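PDB 3E4G: ATP synthase subunit s, mitochondrial from Bos taurus, which regulates the mitochondrial ATP synthase, being needed for its proton conduction and facilitating energy-driven ATP synthesis by blocking a proton leak through an alternative exit pathway. Local coordinates for residues A[26-31]-A[38-43]. The protein carries 1 engineered substitution. Residues are numbered along the deposited sequence; the frame is centred on the assembly and turned at random.
Sequences AASEWL and VRYHGQ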
loop_
_atom_site.group_PDB
_atom_site.type_symbol
_atom_site.label_atom_id
_atom_site.label_comp_id
_atom_site.label_asym_id
_atom_site.label_seq_id
_atom_site.Cartn_x
_atom_site.Cartn_y
_atom_site.Cartn_z
ATOM N N ALA A 26 0.389 -5.230 13.990
ATOM C CA ALA A 26 -1.006 -4.826 13.824
ATOM C C ALA A 26 -1.308 -4.652 12.327
ATOM O O ALA A 26 -2.398 -5.022 11.849
ATOM C CB ALA A 26 -1.280 -3.545 14.582
ATOM N N ALA A 27 -0.377 -4.056 11.567
ATOM C CA ALA A 27 -0.593 -3.875 10.132
ATOM C C ALA A 27 -0.574 -5.188 9.406
ATOM O O ALA A 27 -1.293 -5.375 8.414
ATOM C CB ALA A 27 0.463 -2.923 9.544
ATOM N N SER A 28 0.282 -6.132 9.842
ATOM C CA SER A 28 0.307 -7.448 9.233
ATOM C C SER A 28 -1.054 -8.135 9.383
ATOM O O SER A 28 -1.544 -8.782 8.467
ATOM C CB SER A 28 1.363 -8.351 9.900
ATOM O OG SER A 28 2.696 -7.855 9.701
ATOM N N GLU A 29 -1.616 -8.007 10.573
ATOM C CA GLU A 29 -2.955 -8.608 10.858
ATOM C C GLU A 29 -4.003 -7.970 9.941
ATOM O O GLU A 29 -4.860 -8.662 9.353
ATOM C CB GLU A 29 -3.304 -8.419 12.308
ATOM C CG GLU A 29 -2.462 -9.329 13.229
ATOM C CD GLU A 29 -2.505 -9.034 14.664
ATOM O OE1 GLU A 29 -3.124 -8.071 15.099
ATOM O OE2 GLU A 29 -1.876 -9.875 15.411
ATOM N N TRP A 30 -4.021 -6.650 9.852
ATOM C CA TRP A 30 -4.935 -5.927 8.955
ATOM C C TRP A 30 -4.789 -6.419 7.516
ATOM O O TRP A 30 -5.767 -6.775 6.842
ATOM C CB TRP A 30 -4.671 -4.413 9.044
ATOM C CG TRP A 30 -5.264 -3.630 7.935
ATOM C CD1 TRP A 30 -6.571 -3.529 7.544
ATOM C CD2 TRP A 30 -4.526 -2.820 6.997
ATOM N NE1 TRP A 30 -6.699 -2.705 6.463
ATOM C CE2 TRP A 30 -5.441 -2.246 6.100
ATOM C CE3 TRP A 30 -3.150 -2.516 6.863
ATOM C CZ2 TRP A 30 -5.055 -1.418 5.037
ATOM C CZ3 TRP A 30 -2.764 -1.688 5.838
ATOM C CH2 TRP A 30 -3.680 -1.167 4.927
ATOM N N LEU A 31 -3.550 -6.442 7.028
ATOM C CA LEU A 31 -3.347 -6.822 5.616
ATOM C C LEU A 31 -3.793 -8.245 5.378
ATOM O O LEU A 31 -4.540 -8.525 4.426
ATOM C CB LEU A 31 -1.884 -6.577 5.237
ATOM C CG LEU A 31 -1.635 -5.067 5.021
ATOM C CD1 LEU A 31 -0.163 -4.684 5.201
ATOM C CD2 LEU A 31 -2.128 -4.599 3.663
ATOM N N VAL A 38 2.246 -9.913 3.328
ATOM C CA VAL A 38 3.406 -9.072 3.681
ATOM C C VAL A 38 4.661 -9.950 3.718
ATOM O O VAL A 38 4.584 -11.168 3.941
ATOM C CB VAL A 38 3.272 -8.373 5.046
ATOM C CG1 VAL A 38 1.985 -7.467 5.051
ATOM C CG2 VAL A 38 3.276 -9.280 6.246
ATOM N N ARG A 39 5.800 -9.309 3.554
ATOM C CA ARG A 39 7.099 -9.994 3.696
ATOM C C ARG A 39 7.970 -9.116 4.573
ATOM O O ARG A 39 8.076 -7.890 4.353
ATOM C CB ARG A 39 7.774 -10.207 2.350
ATOM C CG ARG A 39 9.049 -11.057 2.491
ATOM C CD ARG A 39 9.768 -11.284 1.175
ATOM N NE ARG A 39 10.120 -10.051 0.484
ATOM C CZ ARG A 39 10.999 -9.157 0.942
ATOM N NH1 ARG A 39 11.730 -9.417 2.058
ATOM N NH2 ARG A 39 11.140 -8.006 0.334
ATOM N N TYR A 40 8.568 -9.740 5.589
ATOM C CA TYR A 40 9.414 -8.997 6.552
ATOM C C TYR A 40 10.843 -8.875 6.040
ATOM O O TYR A 40 11.403 -9.726 5.332
ATOM C CB TYR A 40 9.418 -9.736 7.893
ATOM C CG TYR A 40 8.047 -9.818 8.499
ATOM C CD1 TYR A 40 7.267 -8.670 8.673
ATOM C CD2 TYR A 40 7.496 -11.048 8.921
ATOM C CE1 TYR A 40 6.001 -8.741 9.228
ATOM C CE2 TYR A 40 6.256 -11.110 9.482
ATOM C CZ TYR A 40 5.495 -9.953 9.636
ATOM O OH TYR A 40 4.232 -10.074 10.190
ATOM N N HIS A 41 11.462 -7.746 6.469
ATOM C CA HIS A 41 12.919 -7.603 6.305
ATOM C C HIS A 41 13.588 -8.855 6.849
ATOM O O HIS A 41 13.301 -9.341 7.924
ATOM C CB HIS A 41 13.409 -6.389 7.089
ATOM C CG HIS A 41 13.186 -5.126 6.372
ATOM N ND1 HIS A 41 14.058 -4.666 5.420
ATOM C CD2 HIS A 41 12.133 -4.225 6.442
ATOM C CE1 HIS A 41 13.566 -3.545 4.939
ATOM N NE2 HIS A 41 12.383 -3.260 5.512
ATOM N N GLY A 42 14.567 -9.323 6.035
ATOM C CA GLY A 42 15.392 -10.485 6.413
ATOM C C GLY A 42 14.790 -11.807 6.102
ATOM O O GLY A 42 15.435 -12.837 6.350
ATOM N N GLN A 43 13.566 -11.855 5.541
ATOM C CA GLN A 43 12.937 -13.121 5.216
ATOM C C GLN A 43 12.638 -13.190 3.729
ATOM O O GLN A 43 12.183 -12.237 3.089
ATOM C CB GLN A 43 11.667 -13.325 6.017
ATOM C CG GLN A 43 11.951 -13.252 7.503
ATOM C CD GLN A 43 10.838 -13.818 8.308
ATOM O OE1 GLN A 43 9.657 -13.757 7.967
ATOM N NE2 GLN A 43 11.229 -14.468 9.408
#
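Ser28 places OG anti to its carbonyl carbon (chi1 -64°), and Tyr40 places CG likewise (chi1 -62°), which lets the phenol ring extend alongside Val38 and bring its hydroxyl to the helix. Ser28 OG sits at the rim of the ring, near its plane, and hydrogen-bonds with Tyr40 OH at 2.7 Å. The same serine oxygen also hydrogen-bonds the carbonyl of Asp24, one turn earlier in the helix, so this buried hydroxyl joins the helix's own backbone to the tyrosine. Toward Leu31, about one helical turn on from Ser28, the contact turns apolar. Val38 splits its two methyls between the partners. Its CG2 comes to 3.8 Å from Ser28 OG. Its CG1 meets Leu31 CD1 at 3.5 Å, the two side chains crossing at about a right angle. The axes of helical segment 26-31 and strand segment 38-40 run roughly antiparallel (152°) and come within 9.9 Å of each other. The contact thus seats the N-terminal domain on the first leucine-rich repeat, against the edge strand of the sheet, where Ile63 of the next strand touches both Ser28 and Tyr40 and Tyr61 meets the tyrosine ring. A phenylalanine in place of Tyr40 would probably leave Ser28 OG without its phenol mate in a buried setting, with Asp24 O still there to bond it. One polar contact set among apolar neighbours implies that the hydroxyl pair probably holds the end of the tyrosine against the helix, while valine and leucine methyls fill the interface beside it.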